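Local coordinates for vacuolar protein sorting protein 36 (Saccharomyces cerevisiae, PDB 2CAY) that serves in ESCRT-II at multivesicular bodies, where its N-terminal GLUE domain, a split PH domain, probably helps link the complex to membranes and its partner complex upstream, at residues E10-V15 and E110-S115; V38-Y41 and K46-Q49; V85-G90 and D120-S125; L24-E29 and G76-D81. All coordinates share one frame; numbering follows the deposited sequence.

Contact 1: E10-V15 and E110-S115; sequences EYWHYV and EFVQLS. With SO4 (sulfate ion), chain C.
Trp12 and Val112 meet between the two sheets of the PH fold. Trp12 leads into strand 13-14 of one sheet, and Val112 stands on strand 112-116 of the other. This is the tight part of the contact. The two methyls of Val112 share the indole: CG1 lies 3.7 Å from Trp12 CZ2, and CG2 lies 3.6 Å from Trp12 NE1. With CG1 anti to the backbone N (chi1 168°), both methyls are turned to the indole. Leu40, Leu75 and Leu77 also touch the indole and extend this apolar core. Trp12 NE1 is buried here and has no hydrogen-bond partner in the model. Further along the strand, Ser115 OG donates to sulfate O1 over 2.8 Å.

The outer part is polar. The hydroxyl of Tyr11 donates to Glu110 OE1 over 2.7 Å, reaching that oxygen from above the carboxylate plane. The carboxylate sits at the edge of the phenol ring, with its plane 79° from the ring plane. The Tyr11 OH also has the backbone N of Ser106 as a partner, and the other Glu110 oxygen is bonded to His42 NE2. The Tyr11 ring stacks with Phe102.

The loose, solvent side belongs to the exposed Glu10. It runs extended across the rim of one Tyr11 face, its CD 3.6 Å above the ring plane. Ser106 OG bonds to Glu10 OE1. That bond probably eases the approach of two like charges, where Glu10 OE1 comes within 3.8 Å of Glu110 OE1.

Contact 2: V38-Y41 and K46-Q49; sequences VGLY and KILQ. With SO4 (sulfate ion), chain C.
Tyr41 and Lys46 form an antiparallel, non-hydrogen-bonded pair with their CA atoms 4.4 Å apart, close to the turn of a beta hairpin in the PH fold. Strand 38-42 runs out and the short strand 45-46 returns at the edge of the sheet. One step further on, Ile47 N donates to Leu40 O over 3.0 Å. The bond is nearly straight at the hydrogen (167°), although the donor stands above the carbonyl plane.

The side chains of Tyr41 and Lys46 lie side by side and point the same way. Lys46 CA sits over one face of the phenol ring, 4.2 Å from its centroid, in a CH-pi contact. The extended lysine chain then follows the ring outward. Its CG comes 3.6 Å from Tyr41 CZ, and its CE approaches the hydroxyl. Arg97 adds a cation-pi contact to the same ring. Away from the phenol ring, Ile47 CD1 packs on Leu40 CB at 3.8 Å. Leu40 in turn touches Trp12 and Leu114.

A sulfate, probably from the crystallisation liquor, lies at the ring edge. Ser95, Ser115, Arg97 and Arg117 complete its site. Such an anion pocket might hint at where a lipid phosphate could bind. Within the pocket, Tyr41 OH donates to sulfate O1 over 2.7 Å.

Contact 3: V85-G90 and D120-S125; sequences VNYSSG and DGVLFS
Tyr87 reaches from strand 82-88 to the start of helix 122-137, the C-terminal helix of the PH fold. Its CB points toward the helix. The ring leaves with CG anti to the backbone N (chi1 -179°), which carries it across to the first turn. CD1 comes first to Ser125 OG, at 3.5 Å. CE1 lies 3.2 Å from Asp120 O and also passes Gly121 C. CZ is near the same oxygen and rests against Val122 CG2 at 3.8 Å. At the tip, OH donates to Asp120 O over 2.6 Å. The acceptor lies at the ring edge, and the hydroxyl lies in the carbonyl plane.

The turn it meets is braced by its own bonds. Gly121 is the N-cap residue, with positive phi. Asp120 OD1 accepts from Val122 N at 2.9 Å, an Asx turn, while Asp120 OD2 bonds to Gln126 of a neighbouring subunit. Gly121 O takes both the N and the OG of Ser125, from opposite faces of its plane.

The tyrosine thus ties the edge strand to the helix start by a short bond. A donor on Asp120 O would probably polarise that peptide group, whose N-H, on Gly121, is bonded to Ser119 OG.

Contact 4: L24-E29 and G76-D81; sequences LLREGE and GLELDD
Arg26 NH2 is gripped twice: by Glu78 OE1 at 2.7 Å and by Gln60 OE1. The first of these bonds is half of a two-point salt bridge. The other half runs from Arg26 NH1 to Glu78 OE2 over 3.0 Å. The guanidinium meets the carboxylate end-on, one nitrogen to each oxygen, and both oxygens use their syn lone pairs. The two flat groups are almost coplanar, 5° apart, and the carboxylate lies at the edge of the guanidinium. Two parallel bonds of this kind hold the two groups in one plane and fix their rotation.

Bends in both chains make the meeting possible. Arg26 turns at chi3 (-73°), and Glu78 turns at chi2 (-75°), which lets its end come nearer than its CB. The salt bridge lies at the surface, and nothing else touches between the two segments. Arg61 of the strand next to 75-78 lies against both side chains.

The backbone of Arg26 is held as well. Its N donates over 2.8 Å to Glu29 OE1, which accepts on its anti lone pair. Glu29 OE2 is bonded to Thr58 and forms a salt bridge with Arg61.

Residues 26 to 29 form a type II beta turn, closed by Glu29 N to Arg26 O at 2.9 Å. Gly28 takes the third position with positive phi, as is usual for this turn. The bidentate pair thus ties the turn before strand 31-35 to the end of strand 75-78 in the first sheet of the PH fold.

Overall arrangement
Contacts 1 and 2 are joined directly in the second sheet, where strand 112-116 pairs with strand 38-42. Their centres are 10 Å apart, and the sulfate accepts a hydrogen bond from a hydroxyl of each. Contact 4 belongs to the first sheet and also meets contact 1, since strands 13-14 and 75-78 are neighbours: Gly76 N lies 2.8 Å from His13 O, a probable hydrogen bond. Contact 3 reaches contact 1 by packing of Leu114 CD1 on Phe124 CE2, at 3.8 Å. Contacts 3 and 4 lie on opposite sides of the domain centre, with their own centres about 21 Å apart. Contact 1 therefore touches all three others.

Contact 1: E10-V15 and E110-S115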
loop_
_atom_site.group_PDB
_atom_site.type_symbol
_atom_site.label_atom_id
_atom_site.label_comp_id
_atom_site.label_asym_id
_atom_site.label_seq_id
_atom_site.Cartn_x
_atom_site.Cartn_y
_atom_site.Cartn_z
ATOM N N GLU A 10 11.834 18.131 -17.241
ATOM C CA GLU A 10 10.934 17.928 -18.377
ATOM C C GLU A 10 9.516 18.296 -17.953
ATOM O O GLU A 10 8.731 18.825 -18.744
ATOM C CB GLU A 10 10.979 16.477 -18.850
ATOM C CG GLU A 10 10.029 16.163 -20.015
ATOM C CD GLU A 10 9.866 14.667 -20.284
ATOM O OE1 GLU A 10 10.839 13.888 -20.084
ATOM O OE2 GLU A 10 8.754 14.269 -20.707
ATOM N N TYR A 11 9.213 18.038 -16.683
ATOM C CA TYR A 11 7.871 18.194 -16.146
ATOM C C TYR A 11 7.726 19.468 -15.287
ATOM O O TYR A 11 6.667 20.078 -15.259
ATOM C CB TYR A 11 7.517 16.945 -15.327
ATOM C CG TYR A 11 7.823 15.628 -16.036
ATOM C CD1 TYR A 11 6.912 15.071 -16.952
ATOM C CD2 TYR A 11 9.030 14.939 -15.795
ATOM C CE1 TYR A 11 7.189 13.840 -17.613
ATOM C CE2 TYR A 11 9.322 13.711 -16.455
ATOM C CZ TYR A 11 8.396 13.167 -17.360
ATOM O OH TYR A 11 8.678 11.956 -18.004
ATOM N N TRP A 12 8.786 19.848 -14.585
ATOM C CA TRP A 12 8.755 21.011 -13.719
ATOM C C TRP A 12 9.169 22.271 -14.508
ATOM O O TRP A 12 9.951 22.185 -15.463
ATOM C CB TRP A 12 9.688 20.813 -12.528
ATOM C CG TRP A 12 9.243 19.823 -11.400
ATOM C CD1 TRP A 12 9.689 18.530 -11.222
ATOM C CD2 TRP A 12 8.359 20.092 -10.285
ATOM N NE1 TRP A 12 9.121 17.981 -10.098
ATOM C CE2 TRP A 12 8.299 18.905 -9.504
ATOM C CE3 TRP A 12 7.604 21.198 -9.887
ATOM C CZ2 TRP A 12 7.511 18.800 -8.345
ATOM C CZ3 TRP A 12 6.808 21.098 -8.726
ATOM C CH2 TRP A 12 6.779 19.903 -7.965
ATOM N N HIS A 13 8.627 23.425 -14.136
ATOM C CA HIS A 13 9.060 24.698 -14.740
ATOM C C HIS A 13 9.481 25.693 -13.651
ATOM O O HIS A 13 9.081 25.583 -12.478
ATOM C CB HIS A 13 7.999 25.285 -15.703
ATOM C CG HIS A 13 6.654 25.505 -15.072
ATOM N ND1 HIS A 13 6.409 26.513 -14.158
ATOM C CD2 HIS A 13 5.490 24.825 -15.195
ATOM C CE1 HIS A 13 5.153 26.442 -13.744
ATOM N NE2 HIS A 13 4.571 25.438 -14.367
ATOM N N TYR A 14 10.301 26.671 -14.031
ATOM C CA TYR A 14 10.763 27.670 -13.074
ATOM C C TYR A 14 9.570 28.564 -12.677
ATOM O O TYR A 14 8.700 28.865 -13.514
ATOM C CB TYR A 14 11.912 28.476 -13.708
ATOM C CG TYR A 14 12.359 29.662 -12.904
ATOM C CD1 TYR A 14 13.170 29.516 -11.779
ATOM C CD2 TYR A 14 11.940 30.949 -13.260
ATOM C CE1 TYR A 14 13.570 30.643 -11.036
ATOM C CE2 TYR A 14 12.322 32.057 -12.526
ATOM C CZ TYR A 14 13.124 31.904 -11.430
ATOM O OH TYR A 14 13.486 33.038 -10.741
ATOM N N VAL A 15 9.515 28.936 -11.401
ATOM C CA VAL A 15 8.466 29.831 -10.865
ATOM C C VAL A 15 9.147 31.047 -10.197
ATOM O O VAL A 15 10.049 30.884 -9.384
ATOM C CB VAL A 15 7.529 29.101 -9.820
ATOM C CG1 VAL A 15 6.660 30.110 -9.056
ATOM C CG2 VAL A 15 6.624 28.109 -10.525
ATOM N N GLU A 110 9.218 7.680 -14.211
ATOM C CA GLU A 110 9.060 9.120 -14.129
ATOM C C GLU A 110 7.695 9.459 -13.526
ATOM O O GLU A 110 6.661 9.377 -14.205
ATOM C CB GLU A 110 9.109 9.712 -15.524
ATOM C CG GLU A 110 10.359 9.344 -16.302
ATOM C CD GLU A 110 11.216 10.532 -16.580
ATOM O OE1 GLU A 110 11.217 10.960 -17.759
ATOM O OE2 GLU A 110 11.871 11.042 -15.633
ATOM N N PHE A 111 7.727 9.843 -12.262
ATOM C CA PHE A 111 6.566 10.376 -11.552
ATOM C C PHE A 111 7.133 11.297 -10.472
ATOM O O PHE A 111 8.345 11.368 -10.269
ATOM C CB PHE A 111 5.686 9.245 -10.935
ATOM C CG PHE A 111 6.447 8.309 -10.021
ATOM C CD1 PHE A 111 6.516 8.538 -8.640
ATOM C CD2 PHE A 111 7.056 7.166 -10.532
ATOM C CE1 PHE A 111 7.217 7.669 -7.799
ATOM C CE2 PHE A 111 7.760 6.308 -9.697
ATOM C CZ PHE A 111 7.824 6.544 -8.330
ATOM N N VAL A 112 6.259 12.009 -9.779
ATOM C CA VAL A 112 6.720 12.910 -8.727
ATOM C C VAL A 112 6.149 12.508 -7.384
ATOM O O VAL A 112 5.073 11.937 -7.316
ATOM C CB VAL A 112 6.314 14.416 -9.030
ATOM C CG1 VAL A 112 6.544 15.321 -7.760
ATOM C CG2 VAL A 112 7.100 14.946 -10.243
ATOM N N GLN A 113 6.865 12.809 -6.312
ATOM C CA GLN A 113 6.249 12.723 -4.967
ATOM C C GLN A 113 6.454 14.015 -4.212
ATOM O O GLN A 113 7.516 14.642 -4.303
ATOM C CB GLN A 113 6.831 11.600 -4.120
ATOM C CG GLN A 113 7.188 10.303 -4.883
ATOM C CD GLN A 113 7.768 9.267 -3.941
ATOM O OE1 GLN A 113 7.189 9.007 -2.875
ATOM N NE2 GLN A 113 8.935 8.694 -4.304
ATOM N N LEU A 114 5.460 14.353 -3.398
ATOM C CA LEU A 114 5.574 15.402 -2.402
ATOM C C LEU A 114 5.701 14.701 -1.045
ATOM O O LEU A 114 4.869 13.829 -0.713
ATOM C CB LEU A 114 4.295 16.251 -2.415
ATOM C CG LEU A 114 3.880 16.764 -3.797
ATOM C CD1 LEU A 114 2.597 17.651 -3.636
ATOM C CD2 LEU A 114 4.995 17.556 -4.468
ATOM N N SER A 115 6.706 15.060 -0.261
ATOM C CA SER A 115 6.888 14.386 1.004
ATOM C C SER A 115 6.626 15.346 2.161
ATOM O O SER A 115 7.258 16.416 2.250
ATOM C CB SER A 115 8.285 13.733 1.070
ATOM O OG SER A 115 8.425 13.008 2.289
HETATM S S SO4 C . 10.856 11.052 3.797
HETATM O O1 SO4 C . 10.931 11.796 2.553
HETATM O O2 SO4 C . 10.738 11.961 4.938
HETATM O O3 SO4 C . 12.121 10.306 3.924
HETATM O O4 SO4 C . 9.712 10.182 3.859
#

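Contact 2: V38-Y41 and K46-Q49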
loop_
_atom_site.group_PDB
_atom_site.type_symbol
_atom_site.label_atom_id
_atom_site.label_comp_id
_atom_site.label_asym_id
_atom_site.label_seq_id
_atom_site.Cartn_x
_atom_site.Cartn_y
_atom_site.Cartn_z
ATOM N N VAL A 38 7.791 20.650 2.966
ATOM C CA VAL A 38 7.615 19.572 1.989
ATOM C C VAL A 38 8.927 19.426 1.222
ATOM O O VAL A 38 9.629 20.440 0.971
ATOM C CB VAL A 38 6.422 19.893 1.056
ATOM C CG1 VAL A 38 6.351 18.927 -0.127
ATOM C CG2 VAL A 38 5.111 19.883 1.862
ATOM N N GLY A 39 9.287 18.173 0.921
ATOM C CA GLY A 39 10.431 17.854 0.068
ATOM C C GLY A 39 9.933 17.181 -1.198
ATOM O O GLY A 39 8.827 16.581 -1.219
ATOM N N LEU A 40 10.738 17.265 -2.258
ATOM C CA LEU A 40 10.349 16.728 -3.569
ATOM C C LEU A 40 11.105 15.464 -3.894
ATOM O O LEU A 40 12.269 15.318 -3.482
ATOM C CB LEU A 40 10.587 17.767 -4.673
ATOM C CG LEU A 40 9.896 19.129 -4.555
ATOM C CD1 LEU A 40 10.203 19.997 -5.826
ATOM C CD2 LEU A 40 8.351 18.994 -4.329
ATOM N N TYR A 41 10.433 14.559 -4.604
ATOM C CA TYR A 41 11.032 13.352 -5.183
ATOM C C TYR A 41 10.784 13.336 -6.674
ATOM O O TYR A 41 9.728 13.776 -7.168
ATOM C CB TYR A 41 10.397 12.083 -4.594
ATOM C CG TYR A 41 10.915 11.743 -3.234
ATOM C CD1 TYR A 41 11.770 10.632 -3.058
ATOM C CD2 TYR A 41 10.555 12.509 -2.103
ATOM C CE1 TYR A 41 12.264 10.305 -1.794
ATOM C CE2 TYR A 41 11.047 12.178 -0.831
ATOM C CZ TYR A 41 11.895 11.076 -0.696
ATOM O OH TYR A 41 12.374 10.739 0.546
ATOM N N LYS A 46 15.167 11.426 -3.931
ATOM C CA LYS A 46 15.040 12.826 -3.504
ATOM C C LYS A 46 15.595 13.773 -4.557
ATOM O O LYS A 46 16.645 13.482 -5.168
ATOM C CB LYS A 46 15.793 13.076 -2.207
ATOM C CG LYS A 46 15.187 12.398 -1.033
ATOM C CD LYS A 46 15.962 12.723 0.206
ATOM C CE LYS A 46 15.453 11.911 1.345
ATOM N NZ LYS A 46 16.157 12.345 2.570
ATOM N N ILE A 47 14.879 14.872 -4.801
ATOM C CA ILE A 47 15.440 15.983 -5.561
ATOM C C ILE A 47 16.344 16.762 -4.600
ATOM O O ILE A 47 15.872 17.453 -3.693
ATOM C CB ILE A 47 14.391 16.930 -6.196
ATOM C CG1 ILE A 47 13.507 16.175 -7.201
ATOM C CG2 ILE A 47 15.113 18.137 -6.867
ATOM C CD1 ILE A 47 12.402 17.004 -7.903
ATOM N N LEU A 48 17.655 16.648 -4.828
ATOM C CA LEU A 48 18.658 17.270 -3.960
ATOM C C LEU A 48 18.476 18.776 -3.975
ATOM O O LEU A 48 18.205 19.368 -5.030
ATOM C CB LEU A 48 20.073 16.874 -4.416
ATOM C CG LEU A 48 20.359 15.370 -4.514
ATOM C CD1 LEU A 48 21.824 15.156 -4.830
ATOM C CD2 LEU A 48 19.949 14.598 -3.222
ATOM N N GLN A 49 18.563 19.398 -2.801
ATOM C CA GLN A 49 18.397 20.857 -2.717
ATOM C C GLN A 49 16.953 21.352 -2.925
ATOM O O GLN A 49 16.698 22.560 -3.041
ATOM C CB GLN A 49 19.369 21.571 -3.679
ATOM C CG GLN A 49 20.840 21.212 -3.434
ATOM C CD GLN A 49 21.221 21.301 -1.969
ATOM O OE1 GLN A 49 20.978 22.320 -1.311
ATOM N NE2 GLN A 49 21.816 20.233 -1.445
HETATM S S SO4 C . 10.856 11.052 3.797
HETATM O O1 SO4 C . 10.931 11.796 2.553
HETATM O O2 SO4 C . 10.738 11.961 4.938
HETATM O O3 SO4 C . 12.121 10.306 3.924
HETATM O O4 SO4 C . 9.712 10.182 3.859
#

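Contact 3: V85-G90 and D120-S125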
loop_
_atom_site.group_PDB
_atom_site.type_symbol
_atom_site.label_atom_id
_atom_site.label_comp_id
_atom_site.label_asym_id
_atom_site.label_seq_id
_atom_site.Cartn_x
_atom_site.Cartn_y
_atom_site.Cartn_z
ATOM N N VAL A 85 -3.438 11.413 -8.796
ATOM C CA VAL A 85 -2.643 11.614 -7.601
ATOM C C VAL A 85 -3.065 10.523 -6.612
ATOM O O VAL A 85 -4.234 10.108 -6.595
ATOM C CB VAL A 85 -2.752 13.063 -7.011
ATOM C CG1 VAL A 85 -2.547 14.098 -8.078
ATOM C CG2 VAL A 85 -4.104 13.283 -6.362
ATOM N N ASN A 86 -2.113 10.031 -5.826
ATOM C CA ASN A 86 -2.359 8.967 -4.848
ATOM C C ASN A 86 -1.638 9.283 -3.544
ATOM O O ASN A 86 -0.447 9.499 -3.545
ATOM C CB ASN A 86 -1.881 7.596 -5.369
ATOM C CG ASN A 86 -1.875 6.501 -4.274
ATOM O OD1 ASN A 86 -2.924 6.127 -3.692
ATOM N ND2 ASN A 86 -0.680 5.981 -3.982
ATOM N N TYR A 87 -2.382 9.301 -2.437
ATOM C CA TYR A 87 -1.830 9.479 -1.096
ATOM C C TYR A 87 -1.287 8.180 -0.522
ATOM O O TYR A 87 -1.982 7.158 -0.540
ATOM C CB TYR A 87 -2.930 10.002 -0.170
ATOM C CG TYR A 87 -2.478 10.248 1.263
ATOM C CD1 TYR A 87 -1.756 11.402 1.602
ATOM C CD2 TYR A 87 -2.762 9.328 2.277
ATOM C CE1 TYR A 87 -1.331 11.640 2.917
ATOM C CE2 TYR A 87 -2.347 9.572 3.618
ATOM C CZ TYR A 87 -1.628 10.730 3.912
ATOM O OH TYR A 87 -1.218 11.001 5.197
ATOM N N SER A 88 -0.092 8.235 0.062
ATOM C CA SER A 88 0.542 7.067 0.710
ATOM C C SER A 88 0.911 7.476 2.144
ATOM O O SER A 88 1.555 8.505 2.359
ATOM C CB SER A 88 1.754 6.627 -0.116
ATOM O OG SER A 88 2.422 5.526 0.473
ATOM N N SER A 89 0.460 6.709 3.145
ATOM C CA SER A 89 0.359 7.238 4.519
ATOM C C SER A 89 1.575 7.163 5.429
ATOM O O SER A 89 1.479 7.519 6.613
ATOM C CB SER A 89 -0.797 6.555 5.241
ATOM O OG SER A 89 -0.630 5.150 5.133
ATOM N N GLY A 90 2.705 6.681 4.918
ATOM C CA GLY A 90 3.943 6.732 5.698
ATOM C C GLY A 90 4.189 5.471 6.522
ATOM O O GLY A 90 4.718 5.558 7.628
ATOM N N ASP A 120 0.453 15.616 8.105
ATOM C CA ASP A 120 0.146 14.314 7.498
ATOM C C ASP A 120 -0.152 14.465 6.014
ATOM O O ASP A 120 -0.393 13.482 5.327
ATOM C CB ASP A 120 -1.033 13.635 8.222
ATOM C CG ASP A 120 -2.271 14.525 8.303
ATOM O OD1 ASP A 120 -2.489 15.389 7.419
ATOM O OD2 ASP A 120 -3.030 14.355 9.290
ATOM N N GLY A 121 -0.154 15.707 5.523
ATOM C CA GLY A 121 -0.416 15.965 4.098
ATOM C C GLY A 121 -1.835 15.658 3.613
ATOM O O GLY A 121 -2.108 15.702 2.432
ATOM N N VAL A 122 -2.747 15.356 4.536
ATOM C CA VAL A 122 -4.081 14.919 4.145
ATOM C C VAL A 122 -4.939 16.024 3.528
ATOM O O VAL A 122 -5.561 15.814 2.503
ATOM C CB VAL A 122 -4.826 14.267 5.346
ATOM C CG1 VAL A 122 -6.315 14.044 5.005
ATOM C CG2 VAL A 122 -4.108 12.967 5.738
ATOM N N LEU A 123 -5.027 17.173 4.164
ATOM C CA LEU A 123 -5.853 18.245 3.571
ATOM C C LEU A 123 -5.302 18.718 2.211
ATOM O O LEU A 123 -6.064 19.009 1.292
ATOM C CB LEU A 123 -5.945 19.429 4.524
ATOM C CG LEU A 123 -6.728 19.203 5.843
ATOM C CD1 LEU A 123 -6.644 20.455 6.713
ATOM C CD2 LEU A 123 -8.182 18.834 5.523
ATOM N N PHE A 124 -3.977 18.795 2.104
ATOM C CA PHE A 124 -3.354 19.160 0.828
ATOM C C PHE A 124 -3.683 18.156 -0.266
ATOM O O PHE A 124 -4.026 18.525 -1.397
ATOM C CB PHE A 124 -1.846 19.340 0.943
ATOM C CG PHE A 124 -1.236 19.989 -0.301
ATOM C CD1 PHE A 124 -1.093 21.370 -0.389
ATOM C CD2 PHE A 124 -0.872 19.209 -1.398
ATOM C CE1 PHE A 124 -0.558 21.959 -1.584
ATOM C CE2 PHE A 124 -0.320 19.798 -2.568
ATOM C CZ PHE A 124 -0.185 21.169 -2.651
ATOM N N SER A 125 -3.576 16.879 0.066
ATOM C CA SER A 125 -3.828 15.824 -0.911
ATOM C C SER A 125 -5.289 15.815 -1.331
ATOM O O SER A 125 -5.593 15.664 -2.501
ATOM C CB SER A 125 -3.426 14.465 -0.355
ATOM O OG SER A 125 -2.039 14.478 -0.043
#

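Contact 4: L24-E29 and G76-D81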
loop_
_atom_site.group_PDB
_atom_site.type_symbol
_atom_site.label_atom_id
_atom_site.label_comp_id
_atom_site.label_asym_id
_atom_site.label_seq_id
_atom_site.Cartn_x
_atom_site.Cartn_y
_atom_site.Cartn_z
ATOM N N LEU A 24 4.480 34.435 -7.861
ATOM C CA LEU A 24 3.824 35.374 -8.754
ATOM C C LEU A 24 2.948 34.557 -9.684
ATOM O O LEU A 24 3.442 33.769 -10.485
ATOM C CB LEU A 24 4.866 36.200 -9.543
ATOM C CG LEU A 24 5.858 36.995 -8.673
ATOM C CD1 LEU A 24 6.822 37.823 -9.515
ATOM C CD2 LEU A 24 5.134 37.880 -7.684
ATOM N N LEU A 25 1.641 34.727 -9.547
ATOM C CA LEU A 25 0.670 33.837 -10.171
ATOM C C LEU A 25 0.164 34.396 -11.486
ATOM O O LEU A 25 0.230 35.613 -11.734
ATOM C CB LEU A 25 -0.473 33.569 -9.192
ATOM C CG LEU A 25 -0.456 32.363 -8.216
ATOM C CD1 LEU A 25 0.841 31.581 -8.059
ATOM C CD2 LEU A 25 -1.079 32.681 -6.869
ATOM N N ARG A 26 -0.334 33.499 -12.328
ATOM C CA ARG A 26 -0.839 33.875 -13.632
ATOM C C ARG A 26 -2.191 34.579 -13.538
ATOM O O ARG A 26 -2.869 34.505 -12.502
ATOM C CB ARG A 26 -0.856 32.650 -14.548
ATOM C CG ARG A 26 0.536 32.028 -14.597
ATOM C CD ARG A 26 0.772 31.063 -15.734
ATOM N NE ARG A 26 0.087 29.799 -15.548
ATOM C CZ ARG A 26 0.621 28.581 -15.701
ATOM N NH1 ARG A 26 1.890 28.382 -16.035
ATOM N NH2 ARG A 26 -0.152 27.535 -15.503
ATOM N N GLU A 27 -2.565 35.297 -14.597
ATOM C CA GLU A 27 -3.847 35.980 -14.609
ATOM C C GLU A 27 -4.978 34.997 -14.292
ATOM O O GLU A 27 -5.108 33.947 -14.931
ATOM C CB GLU A 27 -4.089 36.694 -15.948
ATOM C CG GLU A 27 -5.436 37.432 -16.025
ATOM C CD GLU A 27 -5.381 38.722 -16.863
ATOM O OE1 GLU A 27 -4.328 39.433 -16.861
ATOM O OE2 GLU A 27 -6.409 39.036 -17.510
ATOM N N GLY A 28 -5.778 35.327 -13.283
ATOM C CA GLY A 28 -6.934 34.498 -12.936
ATOM C C GLY A 28 -6.574 33.198 -12.213
ATOM O O GLY A 28 -7.449 32.397 -11.889
ATOM N N GLU A 29 -5.285 32.971 -11.983
ATOM C CA GLU A 29 -4.857 31.815 -11.188
ATOM C C GLU A 29 -4.968 32.130 -9.679
ATOM O O GLU A 29 -4.437 33.146 -9.219
ATOM C CB GLU A 29 -3.429 31.436 -11.580
ATOM C CG GLU A 29 -2.942 30.154 -10.930
ATOM C CD GLU A 29 -1.443 29.892 -11.155
ATOM O OE1 GLU A 29 -0.694 30.795 -11.618
ATOM O OE2 GLU A 29 -1.003 28.769 -10.841
ATOM N N GLY A 76 7.282 24.744 -10.556
ATOM C CA GLY A 76 5.871 24.570 -10.814
ATOM C C GLY A 76 5.602 23.347 -11.668
ATOM O O GLY A 76 6.422 22.968 -12.514
ATOM N N LEU A 77 4.459 22.723 -11.426
ATOM C CA LEU A 77 3.972 21.623 -12.223
ATOM C C LEU A 77 2.561 21.959 -12.720
ATOM O O LEU A 77 1.719 22.384 -11.918
ATOM C CB LEU A 77 3.925 20.381 -11.273
ATOM C CG LEU A 77 4.188 18.934 -11.680
ATOM C CD1 LEU A 77 5.590 18.746 -12.263
ATOM C CD2 LEU A 77 4.062 18.057 -10.479
ATOM N N GLU A 78 2.242 21.745 -13.992
ATOM C CA GLU A 78 0.859 21.988 -14.449
ATOM C C GLU A 78 -0.074 20.843 -14.064
ATOM O O GLU A 78 0.202 19.699 -14.387
ATOM C CB GLU A 78 0.753 22.168 -15.969
ATOM C CG GLU A 78 1.721 23.172 -16.609
ATOM C CD GLU A 78 1.355 24.622 -16.354
ATOM O OE1 GLU A 78 0.196 24.943 -15.996
ATOM O OE2 GLU A 78 2.259 25.454 -16.519
ATOM N N LEU A 79 -1.193 21.152 -13.403
ATOM C CA LEU A 79 -2.228 20.135 -13.160
ATOM C C LEU A 79 -2.715 19.471 -14.456
ATOM O O LEU A 79 -3.061 18.293 -14.468
ATOM C CB LEU A 79 -3.413 20.723 -12.393
ATOM C CG LEU A 79 -3.165 21.206 -10.964
ATOM C CD1 LEU A 79 -4.445 21.940 -10.446
ATOM C CD2 LEU A 79 -2.745 20.035 -10.030
ATOM N N ASP A 80 -2.750 20.237 -15.539
ATOM C CA ASP A 80 -3.114 19.706 -16.856
ATOM C C ASP A 80 -2.166 18.598 -17.378
ATOM O O ASP A 80 -2.520 17.894 -18.297
ATOM C CB ASP A 80 -3.189 20.829 -17.891
ATOM C CG ASP A 80 -3.868 20.367 -19.187
ATOM O OD1 ASP A 80 -5.104 20.073 -19.165
ATOM O OD2 ASP A 80 -3.154 20.277 -20.220
ATOM N N ASP A 81 -0.983 18.448 -16.800
ATOM C CA ASP A 81 -0.045 17.374 -17.203
ATOM C C ASP A 81 -0.213 16.064 -16.377
ATOM O O ASP A 81 0.492 15.052 -16.618
ATOM C CB ASP A 81 1.384 17.890 -17.125
ATOM C CG ASP A 81 1.695 18.952 -18.213
ATOM O OD1 ASP A 81 0.906 19.062 -19.189
ATOM O OD2 ASP A 81 2.716 19.666 -18.071
#